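Local atomic coordinates of serine protease inhibitor (Schistosoma haematobium, PDB entry 3STO), a protein that probably inhibits serine-type endopeptidases. Residues F22-L27 with T41-L47; L54-Q60 with A85-K90. All coordinates share one frame; numbering follows the deposited sequence.

Contact 1 (F22-L27 with T41-L47); sequences FTHAYL and TCPLGIL
Tyr26 and Thr41 supply the polar link between the two segments. Their side chains approach from opposite directions, and the phenol OH donates to Thr41 OG1 at 2.7 Å, with the acceptor lying at the ring edge, close to the ring plane. Thr41 places OG1 anti to its backbone N (chi1 -163°), beside the carbonyl carbon, where it meets both the phenol and Gln342 OE1; this buried hydroxyl thus has two polar partners. Gln342 also reaches Cys42 O through NE2. A second polar feature starts the helix: Cys42 is its N-cap, and SG accepts from Gly45 N at 3.5 Å. Thr23 OG1, by contrast, is bonded within its own helix to His19 O and merely rests against Pro43 CB.

The segments lie on the first two helices of the serpin fold, A (18-30) and B (43-55), with the short strand 39-41 leading into the second. Their segment axes come within 10.0 Å at an angle of 109°.

Two aromatic rings carry the apolar packing. Phe22 swings CG away from the backbone N (chi1 175°) and meets Ile46 CG2 and Pro43 O edge-on, CZ 3.9 Å from the first and CE2 3.7 Å from the second; CD2 also touches Leu47 CD1. Tyr26 instead offers a face, over which Ile46 CG1 makes a CH-pi contact 4.2 Å from the ring centroid, so Ile46 divides its branches between the two rings. Pro43 CB sits near Tyr26 CD2, while Leu27 CD2 meets Thr41 CG2 at 3.8 Å, beside the phenol.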
loop_
_atom_site.group_PDB
_atom_site.type_symbol
_atom_site.label_atom_id
_atom_site.label_comp_id
_atom_site.label_asym_id
_atom_site.label_seq_id
_atom_site.Cartn_x
_atom_site.Cartn_y
_atom_site.Cartn_z
ATOM N N PHE A 22 0.510 -6.561 12.333
ATOM C CA PHE A 22 0.096 -7.081 11.043
ATOM C C PHE A 22 1.066 -6.592 9.963
ATOM O O PHE A 22 1.639 -7.366 9.212
ATOM C CB PHE A 22 -1.322 -6.605 10.700
ATOM C CG PHE A 22 -1.759 -7.015 9.329
ATOM C CD1 PHE A 22 -2.155 -8.327 9.072
ATOM C CD2 PHE A 22 -1.705 -6.114 8.272
ATOM C CE1 PHE A 22 -2.519 -8.722 7.791
ATOM C CE2 PHE A 22 -2.067 -6.495 6.979
ATOM C CZ PHE A 22 -2.491 -7.800 6.738
ATOM N N THR A 23 1.227 -5.280 9.894
ATOM C CA THR A 23 2.053 -4.649 8.875
ATOM C C THR A 23 3.444 -5.272 8.768
ATOM O O THR A 23 3.893 -5.579 7.684
ATOM C CB THR A 23 2.141 -3.130 9.088
ATOM O OG1 THR A 23 0.861 -2.549 8.785
ATOM C CG2 THR A 23 3.147 -2.573 8.148
ATOM N N HIS A 24 4.080 -5.511 9.902
ATOM C CA HIS A 24 5.386 -6.155 9.932
ATOM C C HIS A 24 5.362 -7.591 9.402
ATOM O O HIS A 24 6.207 -7.966 8.600
ATOM C CB HIS A 24 5.992 -6.112 11.352
ATOM C CG HIS A 24 7.409 -6.597 11.414
ATOM N ND1 HIS A 24 8.021 -6.971 12.591
ATOM C CD2 HIS A 24 8.334 -6.766 10.429
ATOM C CE1 HIS A 24 9.270 -7.341 12.335
ATOM N NE2 HIS A 24 9.480 -7.233 11.033
ATOM N N ALA A 25 4.371 -8.375 9.826
ATOM C CA ALA A 25 4.258 -9.763 9.414
ATOM C C ALA A 25 4.024 -9.813 7.932
ATOM O O ALA A 25 4.600 -10.641 7.200
ATOM C CB ALA A 25 3.095 -10.462 10.154
ATOM N N TYR A 26 3.158 -8.927 7.477
ATOM C CA TYR A 26 2.859 -8.892 6.068
ATOM C C TYR A 26 4.109 -8.498 5.225
ATOM O O TYR A 26 4.355 -9.053 4.158
ATOM C CB TYR A 26 1.688 -7.965 5.815
ATOM C CG TYR A 26 1.546 -7.589 4.380
ATOM C CD1 TYR A 26 1.018 -8.500 3.464
ATOM C CD2 TYR A 26 1.969 -6.331 3.915
ATOM C CE1 TYR A 26 0.884 -8.176 2.115
ATOM C CE2 TYR A 26 1.835 -5.980 2.571
ATOM C CZ TYR A 26 1.288 -6.919 1.675
ATOM O OH TYR A 26 1.121 -6.626 0.344
ATOM N N LEU A 27 4.900 -7.551 5.711
ATOM C CA LEU A 27 6.023 -7.047 4.912
ATOM C C LEU A 27 7.214 -8.007 4.904
ATOM O O LEU A 27 7.795 -8.205 3.864
ATOM C CB LEU A 27 6.424 -5.626 5.335
ATOM C CG LEU A 27 5.504 -4.466 4.943
ATOM C CD1 LEU A 27 5.927 -3.200 5.643
ATOM C CD2 LEU A 27 5.470 -4.241 3.451
ATOM N N THR A 41 3.718 -1.819 -2.535
ATOM C CA THR A 41 2.569 -2.259 -1.768
ATOM C C THR A 41 2.025 -1.245 -0.742
ATOM O O THR A 41 2.765 -0.432 -0.177
ATOM C CB THR A 41 2.869 -3.577 -1.002
ATOM O OG1 THR A 41 1.637 -4.191 -0.591
ATOM C CG2 THR A 41 3.768 -3.294 0.228
ATOM N N CYS A 42 0.725 -1.371 -0.465
ATOM C CA CYS A 42 0.051 -0.627 0.604
ATOM C C CYS A 42 -0.598 -1.513 1.692
ATOM O O CYS A 42 -1.724 -2.001 1.543
ATOM C CB CYS A 42 -0.991 0.306 0.008
ATOM S SG CYS A 42 -2.170 0.764 1.300
ATOM N N PRO A 43 0.108 -1.708 2.801
ATOM C CA PRO A 43 -0.273 -2.699 3.826
ATOM C C PRO A 43 -1.606 -2.457 4.519
ATOM O O PRO A 43 -2.218 -3.435 4.985
ATOM C CB PRO A 43 0.864 -2.607 4.850
ATOM C CG PRO A 43 1.968 -1.920 4.137
ATOM C CD PRO A 43 1.377 -1.037 3.112
ATOM N N LEU A 44 -2.055 -1.204 4.598
ATOM C CA LEU A 44 -3.318 -0.908 5.300
ATOM C C LEU A 44 -4.543 -1.282 4.458
ATOM O O LEU A 44 -5.613 -1.554 4.971
ATOM C CB LEU A 44 -3.396 0.566 5.754
ATOM C CG LEU A 44 -2.365 1.034 6.783
ATOM C CD1 LEU A 44 -2.662 2.460 7.213
ATOM C CD2 LEU A 44 -2.317 0.130 7.999
ATOM N N GLY A 45 -4.380 -1.267 3.152
ATOM C CA GLY A 45 -5.427 -1.708 2.276
ATOM C C GLY A 45 -5.674 -3.196 2.402
ATOM O O GLY A 45 -6.802 -3.630 2.227
ATOM N N ILE A 46 -4.627 -3.970 2.695
ATOM C CA ILE A 46 -4.780 -5.405 2.941
ATOM C C ILE A 46 -5.540 -5.569 4.242
ATOM O O ILE A 46 -6.453 -6.375 4.324
ATOM C CB ILE A 46 -3.427 -6.156 3.121
ATOM C CG1 ILE A 46 -2.343 -5.653 2.163
ATOM C CG2 ILE A 46 -3.621 -7.658 2.995
ATOM C CD1 ILE A 46 -2.709 -5.761 0.701
ATOM N N LEU A 47 -5.166 -4.782 5.252
ATOM C CA LEU A 47 -5.859 -4.770 6.551
ATOM C C LEU A 47 -7.352 -4.412 6.463
ATOM O O LEU A 47 -8.174 -5.086 7.059
ATOM C CB LEU A 47 -5.145 -3.842 7.539
ATOM C CG LEU A 47 -5.623 -3.857 8.994
ATOM C CD1 LEU A 47 -4.474 -3.627 9.939
ATOM C CD2 LEU A 47 -6.700 -2.819 9.220
#

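Contact 2 (L54-Q60 with A85-K90); sequences LGSGGAQ and AQQEMK
Leu54 and Met89, a selenomethionine in this crystal, cross at about a right angle. Met89 bends at chi2 and chi3, bringing its terminal methyl to Leu54 CD2; the CE–CD2 separation of 3.4 Å is tight. Leu54 CG also lies against Met89 CB and CG, and Ile67 of helix 61-70 touches both residues. The other branch of Leu54, CD1, meets Gln86 CG at 4.0 Å.

In serpin terms, the C-terminal end of helix B (43-55) here packs on helix 82-101, which by chain order corresponds to helix D. The backbones come remarkably close, with Gly55 CA 4.2 Å from Lys90 CA, an approach that the lack of a side chain on Gly55 permits. Beyond it the chain leaves the helix at Gly57, whose phi is positive (79°), and Ser56 OG accepts from Gly58 N in an ST turn.

Gln86 runs extended beyond CG from the helix end to the turn: CG passes Leu54 O at 3.3 Å, and OE1 comes within 3.4 Å of Gly57 CA. Its amide crosses that of Gln60, the planes 71° apart; the two NE2 atoms lie 3.6 Å from each other without a hydrogen bond between the side chains. Lys90 CD lies by Gly55 O before the chain leads away.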
loop_
_atom_site.group_PDB
_atom_site.type_symbol
_atom_site.label_atom_id
_atom_site.label_comp_id
_atom_site.label_asym_id
_atom_site.label_seq_id
_atom_site.Cartn_x
_atom_site.Cartn_y
_atom_site.Cartn_z
ATOM N N LEU A 54 -14.302 -9.796 8.572
ATOM C CA LEU A 54 -14.520 -10.016 9.990
ATOM C C LEU A 54 -15.360 -8.905 10.658
ATOM O O LEU A 54 -16.157 -9.172 11.555
ATOM C CB LEU A 54 -13.163 -10.126 10.699
ATOM C CG LEU A 54 -13.204 -10.237 12.208
ATOM C CD1 LEU A 54 -14.039 -11.470 12.605
ATOM C CD2 LEU A 54 -11.814 -10.331 12.743
ATOM N N GLY A 55 -15.153 -7.653 10.248
ATOM C CA GLY A 55 -15.838 -6.537 10.870
ATOM C C GLY A 55 -17.310 -6.551 10.508
ATOM O O GLY A 55 -18.142 -6.086 11.264
ATOM N N SER A 56 -17.635 -7.109 9.346
ATOM C CA SER A 56 -19.002 -7.081 8.855
ATOM C C SER A 56 -19.855 -8.243 9.335
ATOM O O SER A 56 -21.032 -8.345 8.950
ATOM C CB SER A 56 -19.002 -7.092 7.323
ATOM O OG SER A 56 -18.664 -8.381 6.818
ATOM N N GLY A 57 -19.268 -9.141 10.129
ATOM C CA GLY A 57 -19.920 -10.411 10.450
ATOM C C GLY A 57 -19.843 -11.516 9.383
ATOM O O GLY A 57 -20.301 -12.634 9.604
ATOM N N GLY A 58 -19.273 -11.216 8.224
ATOM C CA GLY A 58 -19.163 -12.183 7.151
ATOM C C GLY A 58 -18.409 -13.466 7.504
ATOM O O GLY A 58 -18.864 -14.573 7.196
ATOM N N ALA A 59 -17.252 -13.328 8.143
ATOM C CA ALA A 59 -16.374 -14.461 8.388
ATOM C C ALA A 59 -16.627 -15.015 9.774
ATOM O O ALA A 59 -16.584 -14.285 10.762
ATOM C CB ALA A 59 -14.918 -14.047 8.253
ATOM N N GLN A 60 -16.888 -16.314 9.860
ATOM C CA GLN A 60 -17.271 -16.880 11.134
ATOM C C GLN A 60 -16.391 -18.044 11.518
ATOM O O GLN A 60 -15.581 -18.507 10.722
ATOM C CB GLN A 60 -18.739 -17.319 11.064
ATOM C CG GLN A 60 -19.709 -16.156 10.986
ATOM C CD GLN A 60 -19.919 -15.494 12.325
ATOM O OE1 GLN A 60 -19.230 -15.798 13.326
ATOM N NE2 GLN A 60 -20.883 -14.601 12.368
ATOM N N ALA A 85 -14.713 -9.794 18.823
ATOM C CA ALA A 85 -13.741 -9.714 17.747
ATOM C C ALA A 85 -14.279 -8.862 16.604
ATOM O O ALA A 85 -13.556 -8.047 16.041
ATOM C CB ALA A 85 -13.383 -11.111 17.238
ATOM N N GLN A 86 -15.537 -9.067 16.248
ATOM C CA GLN A 86 -16.102 -8.341 15.141
ATOM C C GLN A 86 -16.143 -6.877 15.479
ATOM O O GLN A 86 -15.821 -6.018 14.647
ATOM C CB GLN A 86 -17.487 -8.859 14.807
ATOM C CG GLN A 86 -17.436 -10.292 14.380
ATOM C CD GLN A 86 -18.805 -10.878 14.128
ATOM O OE1 GLN A 86 -19.771 -10.141 13.881
ATOM N NE2 GLN A 86 -18.902 -12.211 14.193
ATOM N N GLN A 87 -16.529 -6.591 16.710
ATOM C CA GLN A 87 -16.602 -5.213 17.167
ATOM C C GLN A 87 -15.225 -4.544 17.148
ATOM O O GLN A 87 -15.072 -3.438 16.640
ATOM C CB GLN A 87 -17.202 -5.142 18.583
ATOM C CG GLN A 87 -17.747 -3.760 18.918
ATOM C CD GLN A 87 -18.582 -3.193 17.767
ATOM O OE1 GLN A 87 -19.661 -3.719 17.452
ATOM N NE2 GLN A 87 -18.065 -2.137 17.109
ATOM N N GLU A 88 -14.243 -5.218 17.741
ATOM C CA GLU A 88 -12.895 -4.689 17.833
ATOM C C GLU A 88 -12.285 -4.446 16.441
ATOM O O GLU A 88 -11.588 -3.453 16.234
ATOM C CB GLU A 88 -12.006 -5.615 18.652
ATOM C CG GLU A 88 -10.537 -5.163 18.699
ATOM C CD GLU A 88 -9.645 -6.148 19.433
ATOM O OE1 GLU A 88 -10.175 -7.130 20.014
ATOM O OE2 GLU A 88 -8.409 -5.955 19.407
HETATM N N MSE A 89 -12.601 -5.335 15.499
HETATM C CA MSE A 89 -12.072 -5.269 14.140
HETATM C C MSE A 89 -12.742 -4.136 13.388
HETATM O O MSE A 89 -12.075 -3.353 12.734
HETATM C CB MSE A 89 -12.271 -6.597 13.397
HETATM C CG MSE A 89 -11.787 -6.630 11.945
HETATM SE SE MSE A 89 -9.806 -6.464 11.755
HETATM C CE MSE A 89 -9.264 -8.315 11.779
ATOM N N LYS A 90 -14.056 -4.051 13.487
ATOM C CA LYS A 90 -14.793 -2.966 12.871
ATOM C C LYS A 90 -14.329 -1.605 13.400
ATOM O O LYS A 90 -14.193 -0.636 12.639
ATOM C CB LYS A 90 -16.291 -3.124 13.115
ATOM C CG LYS A 90 -17.081 -1.953 12.686
ATOM C CD LYS A 90 -18.520 -2.327 12.419
ATOM C CE LYS A 90 -19.338 -1.077 12.101
ATOM N NZ LYS A 90 -20.794 -1.351 11.899
#

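How the contacts relate
Helix 43-55 serves both contacts, its start in contact 1 and its end in contact 2, so the same element is packed on helix 18-30 and then on helix 82-101. The centres lie about 18 Å apart and their nearest atoms are about 5 Å apart, so the two do not meet directly. Contact 1 is wholly buried, about 7 Å from the chain centre, and combines aromatic packing with a hydrogen bond across the segments. Contact 2, about 22 Å out, is partly buried and has no such bond: an apolar patch gives way to glycine backbone and two partly exposed glutamines.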